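PDB 3GUV: site-specific recombinase, resolvase family protein from Streptococcus pneumoniae, which probably binds DNA and catalyses site-specific strand cleavage and rejoining, as a member of the resolvase family of recombinases. Local coordinates for residues A[6-14]-A[24-32]. Sequence-based numbering, arbitrary orientation.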
ATOM      1  N   LYS A   6      25.286   2.876 -11.572  1.00 26.66           N
ATOM      2  CA  LYS A   6      25.747   2.552 -10.213  1.00 25.31           C
ATOM      3  C   LYS A   6      24.581   2.330  -9.220  1.00 24.10           C
ATOM      4  O   LYS A   6      23.610   3.130  -9.170  1.00 22.89           O
ATOM      5  CB  LYS A   6      26.663   3.649  -9.682  1.00 25.16           C
ATOM      6  CG  LYS A   6      28.036   3.615 -10.384  1.00 28.70           C
ATOM      7  CD  LYS A   6      28.882   4.844 -10.068  1.00 32.30           C
ATOM      8  CE  LYS A   6      29.490   5.401 -11.325  1.00 34.11           C
ATOM      9  NZ  LYS A   6      30.252   4.373 -12.090  1.00 35.90           N
ATOM     10  N   VAL A   7      24.729   1.293  -8.399  1.00 21.19           N
ATOM     11  CA  VAL A   7      23.719   0.943  -7.429  1.00 20.75           C
ATOM     12  C   VAL A   7      24.333   0.593  -6.041  1.00 21.05           C
ATOM     13  O   VAL A   7      25.549   0.227  -5.899  1.00 19.00           O
ATOM     14  CB  VAL A   7      22.844  -0.250  -7.985  1.00 20.99           C
ATOM     15  CG1 VAL A   7      22.429  -0.038  -9.493  1.00 18.47           C
ATOM     16  CG2 VAL A   7      23.567  -1.566  -7.874  1.00 20.16           C
ATOM     17  N   TYR A   8      23.496   0.767  -5.023  1.00 20.91           N
ATOM     18  CA  TYR A   8      23.719   0.243  -3.673  1.00 21.32           C
ATOM     19  C   TYR A   8      22.825  -0.970  -3.494  1.00 22.15           C
ATOM     20  O   TYR A   8      21.692  -0.982  -4.032  1.00 22.88           O
ATOM     21  CB  TYR A   8      23.288   1.273  -2.616  1.00 21.50           C
ATOM     22  CG  TYR A   8      24.170   2.501  -2.401  1.00 22.37           C
ATOM     23  CD1 TYR A   8      25.564   2.462  -2.597  1.00 23.20           C
ATOM     24  CD2 TYR A   8      23.617   3.674  -1.909  1.00 24.78           C
ATOM     25  CE1 TYR A   8      26.336   3.573  -2.367  1.00 24.80           C
ATOM     26  CE2 TYR A   8      24.378   4.794  -1.658  1.00 25.79           C
ATOM     27  CZ  TYR A   8      25.746   4.744  -1.887  1.00 27.38           C
ATOM     28  OH  TYR A   8      26.509   5.863  -1.639  1.00 28.68           O
ATOM     29  N   LEU A   9      23.294  -1.970  -2.747  1.00 21.85           N
ATOM     30  CA  LEU A   9      22.460  -3.090  -2.289  1.00 22.14           C
ATOM     31  C   LEU A   9      22.036  -2.831  -0.856  1.00 22.14           C
ATOM     32  O   LEU A   9      22.866  -2.431  -0.064  1.00 22.72           O
ATOM     33  CB  LEU A   9      23.243  -4.400  -2.335  1.00 21.47           C
ATOM     34  CG  LEU A   9      23.018  -5.279  -3.545  1.00 23.30           C
ATOM     35  CD1 LEU A   9      23.110  -4.507  -4.820  1.00 20.31           C
ATOM     36  CD2 LEU A   9      23.947  -6.529  -3.475  1.00 19.50           C
ATOM     37  N   TYR A  10      20.768  -3.052  -0.518  1.00 21.48           N
ATOM     38  CA  TYR A  10      20.310  -2.963   0.880  1.00 21.92           C
ATOM     39  C   TYR A  10      19.598  -4.231   1.298  1.00 21.96           C
ATOM     40  O   TYR A  10      18.670  -4.663   0.631  1.00 22.88           O
ATOM     41  CB  TYR A  10      19.342  -1.805   1.096  1.00 22.23           C
ATOM     42  CG  TYR A  10      18.895  -1.775   2.535  1.00 23.31           C
ATOM     43  CD1 TYR A  10      19.771  -1.359   3.542  1.00 22.20           C
ATOM     44  CD2 TYR A  10      17.605  -2.235   2.914  1.00 22.66           C
ATOM     45  CE1 TYR A  10      19.376  -1.352   4.875  1.00 23.87           C
ATOM     46  CE2 TYR A  10      17.215  -2.260   4.244  1.00 22.89           C
ATOM     47  CZ  TYR A  10      18.081  -1.818   5.214  1.00 24.12           C
ATOM     48  OH  TYR A  10      17.712  -1.853   6.532  1.00 25.85           O
ATOM     49  N   THR A  11      20.016  -4.821   2.409  1.00 22.75           N
ATOM     50  CA  THR A  11      19.369  -6.028   2.922  1.00 22.86           C
ATOM     51  C   THR A  11      19.114  -5.874   4.425  1.00 22.24           C
ATOM     52  O   THR A  11      19.777  -5.099   5.092  1.00 21.88           O
ATOM     53  CB  THR A  11      20.216  -7.326   2.649  1.00 22.75           C
ATOM     54  OG1 THR A  11      21.516  -7.201   3.233  1.00 25.27           O
ATOM     55  CG2 THR A  11      20.364  -7.612   1.153  1.00 23.66           C
ATOM     56  N   ARG A  12      18.164  -6.647   4.945  1.00 22.15           N
ATOM     57  CA  ARG A  12      17.828  -6.634   6.397  1.00 22.06           C
ATOM     58  C   ARG A  12      17.021  -7.868   6.789  1.00 22.33           C
ATOM     59  O   ARG A  12      16.564  -8.606   5.935  1.00 23.92           O
ATOM     60  CB  ARG A  12      17.057  -5.358   6.789  1.00 21.80           C
ATOM     61  CG  ARG A  12      15.710  -5.214   5.995  1.00 22.22           C
ATOM     62  CD  ARG A  12      14.825  -4.090   6.480  1.00 24.39           C
ATOM     63  NE  ARG A  12      14.435  -4.323   7.862  1.00 27.02           N
ATOM     64  CZ  ARG A  12      14.875  -3.656   8.929  1.00 32.35           C
ATOM     65  NH1 ARG A  12      14.435  -4.002  10.144  1.00 32.95           N
ATOM     66  NH2 ARG A  12      15.752  -2.655   8.824  1.00 34.57           N
ATOM     67  N   VAL A  13      16.875  -8.096   8.080  1.00 23.69           N
ATOM     68  CA  VAL A  13      15.883  -9.022   8.635  1.00 25.25           C
ATOM     69  C   VAL A  13      14.828  -8.129   9.302  1.00 26.77           C
ATOM     70  O   VAL A  13      15.102  -6.971   9.585  1.00 27.23           O
ATOM     71  CB  VAL A  13      16.472  -9.956   9.698  1.00 25.26           C
ATOM     72  CG1 VAL A  13      17.654 -10.763   9.109  1.00 25.78           C
ATOM     73  CG2 VAL A  13      16.935  -9.161  10.910  1.00 23.51           C
ATOM     74  N   SER A  14      13.633  -8.674   9.515  1.00 27.68           N
ATOM     75  CA  SER A  14      12.561  -8.014  10.248  1.00 28.48           C
ATOM     76  C   SER A  14      12.708  -8.213  11.734  1.00 28.30           C
ATOM     77  O   SER A  14      12.438  -7.294  12.495  1.00 28.19           O
ATOM     78  CB  SER A  14      11.200  -8.606   9.874  1.00 28.92           C
ATOM     79  OG  SER A  14      11.015  -8.605   8.477  1.00 32.64           O
ATOM     80  N   LEU A  24      19.277 -14.617   4.289  1.00 30.86           N
ATOM     81  CA  LEU A  24      19.856 -13.348   3.900  1.00 31.36           C
ATOM     82  C   LEU A  24      20.798 -13.570   2.778  1.00 31.69           C
ATOM     83  O   LEU A  24      20.815 -12.786   1.834  1.00 31.16           O
ATOM     84  CB  LEU A  24      20.647 -12.677   5.039  1.00 31.51           C
ATOM     85  CG  LEU A  24      19.894 -11.661   5.880  1.00 32.17           C
ATOM     86  CD1 LEU A  24      20.789 -11.152   7.054  1.00 31.04           C
ATOM     87  CD2 LEU A  24      19.402 -10.505   4.965  1.00 32.30           C
ATOM     88  N   GLU A  25      21.590 -14.640   2.876  1.00 32.45           N
ATOM     89  CA  GLU A  25      22.618 -14.885   1.861  1.00 33.27           C
ATOM     90  C   GLU A  25      22.006 -15.335   0.545  1.00 31.84           C
ATOM     91  O   GLU A  25      22.514 -14.970  -0.490  1.00 31.14           O
ATOM     92  CB  GLU A  25      23.727 -15.858   2.313  1.00 34.81           C
ATOM     93  CG  GLU A  25      23.339 -16.806   3.394  1.00 38.42           C
ATOM     94  CD  GLU A  25      23.162 -16.117   4.739  1.00 45.29           C
ATOM     95  OE1 GLU A  25      22.294 -16.573   5.515  1.00 47.92           O
ATOM     96  OE2 GLU A  25      23.871 -15.109   5.017  1.00 51.48           O
ATOM     97  N   ALA A  26      20.924 -16.119   0.581  1.00 31.37           N
ATOM     98  CA  ALA A  26      20.129 -16.404  -0.646  1.00 30.78           C
ATOM     99  C   ALA A  26      19.573 -15.118  -1.246  1.00 30.23           C
ATOM    100  O   ALA A  26      19.602 -14.950  -2.448  1.00 31.13           O
ATOM    101  CB  ALA A  26      18.997 -17.375  -0.353  1.00 31.46           C
ATOM    102  N   GLN A  27      19.113 -14.185  -0.416  1.00 29.47           N
ATOM    103  CA  GLN A  27      18.690 -12.863  -0.925  1.00 29.21           C
ATOM    104  C   GLN A  27      19.817 -12.103  -1.594  1.00 28.08           C
ATOM    105  O   GLN A  27      19.663 -11.670  -2.729  1.00 26.73           O
ATOM    106  CB  GLN A  27      18.083 -11.979   0.172  1.00 28.86           C
ATOM    107  CG  GLN A  27      16.709 -12.424   0.517  1.00 31.56           C
ATOM    108  CD  GLN A  27      16.144 -11.784   1.773  1.00 31.47           C
ATOM    109  OE1 GLN A  27      16.275 -10.602   2.003  1.00 29.44           O
ATOM    110  NE2 GLN A  27      15.455 -12.584   2.553  1.00 34.57           N
ATOM    111  N   LYS A  28      20.941 -11.967  -0.883  1.00 27.49           N
ATOM    112  CA  LYS A  28      22.097 -11.237  -1.393  1.00 27.78           C
ATOM    113  C   LYS A  28      22.599 -11.794  -2.713  1.00 26.41           C
ATOM    114  O   LYS A  28      22.873 -11.023  -3.601  1.00 25.25           O
ATOM    115  CB  LYS A  28      23.245 -11.160  -0.369  1.00 27.41           C
ATOM    116  CG  LYS A  28      23.014 -10.073   0.648  1.00 31.18           C
ATOM    117  CD  LYS A  28      24.186  -9.917   1.646  1.00 33.80           C
ATOM    118  CE  LYS A  28      24.307 -11.119   2.537  1.00 36.52           C
ATOM    119  NZ  LYS A  28      25.032 -10.771   3.810  1.00 39.11           N
ATOM    120  N   SER A  29      22.759 -13.115  -2.801  1.00 26.61           N
ATOM    121  CA  SER A  29      23.181 -13.813  -4.054  1.00 26.90           C
ATOM    122  C   SER A  29      22.289 -13.521  -5.232  1.00 26.60           C
ATOM    123  O   SER A  29      22.773 -13.250  -6.341  1.00 26.48           O
ATOM    124  CB  SER A  29      23.235 -15.329  -3.862  1.00 26.98           C
ATOM    125  OG  SER A  29      24.049 -15.617  -2.747  1.00 28.17           O
ATOM    126  N   ARG A  30      20.986 -13.558  -4.963  1.00 26.03           N
ATOM    127  CA  ARG A  30      19.997 -13.181  -5.912  1.00 26.27           C
ATOM    128  C   ARG A  30      20.158 -11.743  -6.381  1.00 24.31           C
ATOM    129  O   ARG A  30      20.079 -11.446  -7.582  1.00 23.30           O
ATOM    130  CB  ARG A  30      18.605 -13.333  -5.304  1.00 27.44           C
ATOM    131  CG  ARG A  30      17.526 -13.207  -6.378  1.00 33.98           C
ATOM    132  CD  ARG A  30      17.068 -14.545  -6.844  1.00 40.38           C
ATOM    133  NE  ARG A  30      15.986 -15.049  -5.991  1.00 45.69           N
ATOM    134  CZ  ARG A  30      14.690 -14.732  -6.127  1.00 50.62           C
ATOM    135  NH1 ARG A  30      14.259 -13.881  -7.077  1.00 52.49           N
ATOM    136  NH2 ARG A  30      13.808 -15.265  -5.285  1.00 51.21           N
ATOM    137  N   MET A  31      20.332 -10.842  -5.432  1.00 22.32           N
ATOM    138  CA  MET A  31      20.500  -9.456  -5.771  1.00 22.06           C
ATOM    139  C   MET A  31      21.802  -9.225  -6.568  1.00 22.24           C
ATOM    140  O   MET A  31      21.794  -8.491  -7.564  1.00 21.02           O
ATOM    141  CB  MET A  31      20.415  -8.597  -4.516  1.00 22.18           C
ATOM    142  CG  MET A  31      19.024  -8.719  -3.788  1.00 21.66           C
ATOM    143  SD  MET A  31      19.064  -8.238  -2.062  1.00 15.49           S
ATOM    144  CE  MET A  31      19.291  -6.494  -2.431  1.00 14.82           C
ATOM    145  N   LYS A  32      22.892  -9.903  -6.197  1.00 22.60           N
ATOM    146  CA  LYS A  32      24.137  -9.766  -6.957  1.00 23.23           C
ATOM    147  C   LYS A  32      23.971 -10.311  -8.376  1.00 24.80           C
ATOM    148  O   LYS A  32      24.423  -9.652  -9.328  1.00 24.83           O
ATOM    149  CB  LYS A  32      25.339 -10.400  -6.224  1.00 23.40           C
ATOM    150  CG  LYS A  32      25.826  -9.517  -5.083  1.00 24.90           C
ATOM    151  CD  LYS A  32      26.721 -10.266  -4.079  1.00 29.35           C
ATOM    152  CE  LYS A  32      26.856  -9.471  -2.800  1.00 32.08           C
ATOM    153  NZ  LYS A  32      28.237  -9.617  -2.273  1.00 36.63           N
TER
HETATM  154  O   HOH W   1      15.279 -10.966   5.403  1.00 42.88           O
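T11 points from strand 6-12 at helix 24-32 and meets three of its side chains. Its methyl CG2 lies 3.5 Å from SD of M31 and 3.7 Å from CG of K28, and its CB lies against CD2 of L24. K28 crosses T11 at about a right angle, and its chain bends at chi3 (-67°). Both polar ends turn to the neighbouring strand 41-48: E47 accepts a hydrogen bond from T11 OG1 and forms a salt bridge with K28 NZ. M31 also bends at its last torsion (chi3 70°). This brings CE to 3.6 Å from the backbone O of Y10, while L9 and M31 run past each other in opposite directions. The CD2 branch of L9 meets K32, which crosses it at about a right angle, with K32 CG 3.9 Å from L9 CD2. At the far end L24 CD2 rests against R12 O, and L24 CD1 packs on V13 CG1 at 3.8 Å. R12 O accepts from a water, which in turn accepts from Q27 NE2. No direct hydrogen bond joins the segments. Strand and helix run nearly antiparallel (165°), with axes 9.2 Å apart. This is the strand-to-helix half of a beta-alpha-beta crossover into parallel strand 41-48, part of the resolvase N-terminal domain.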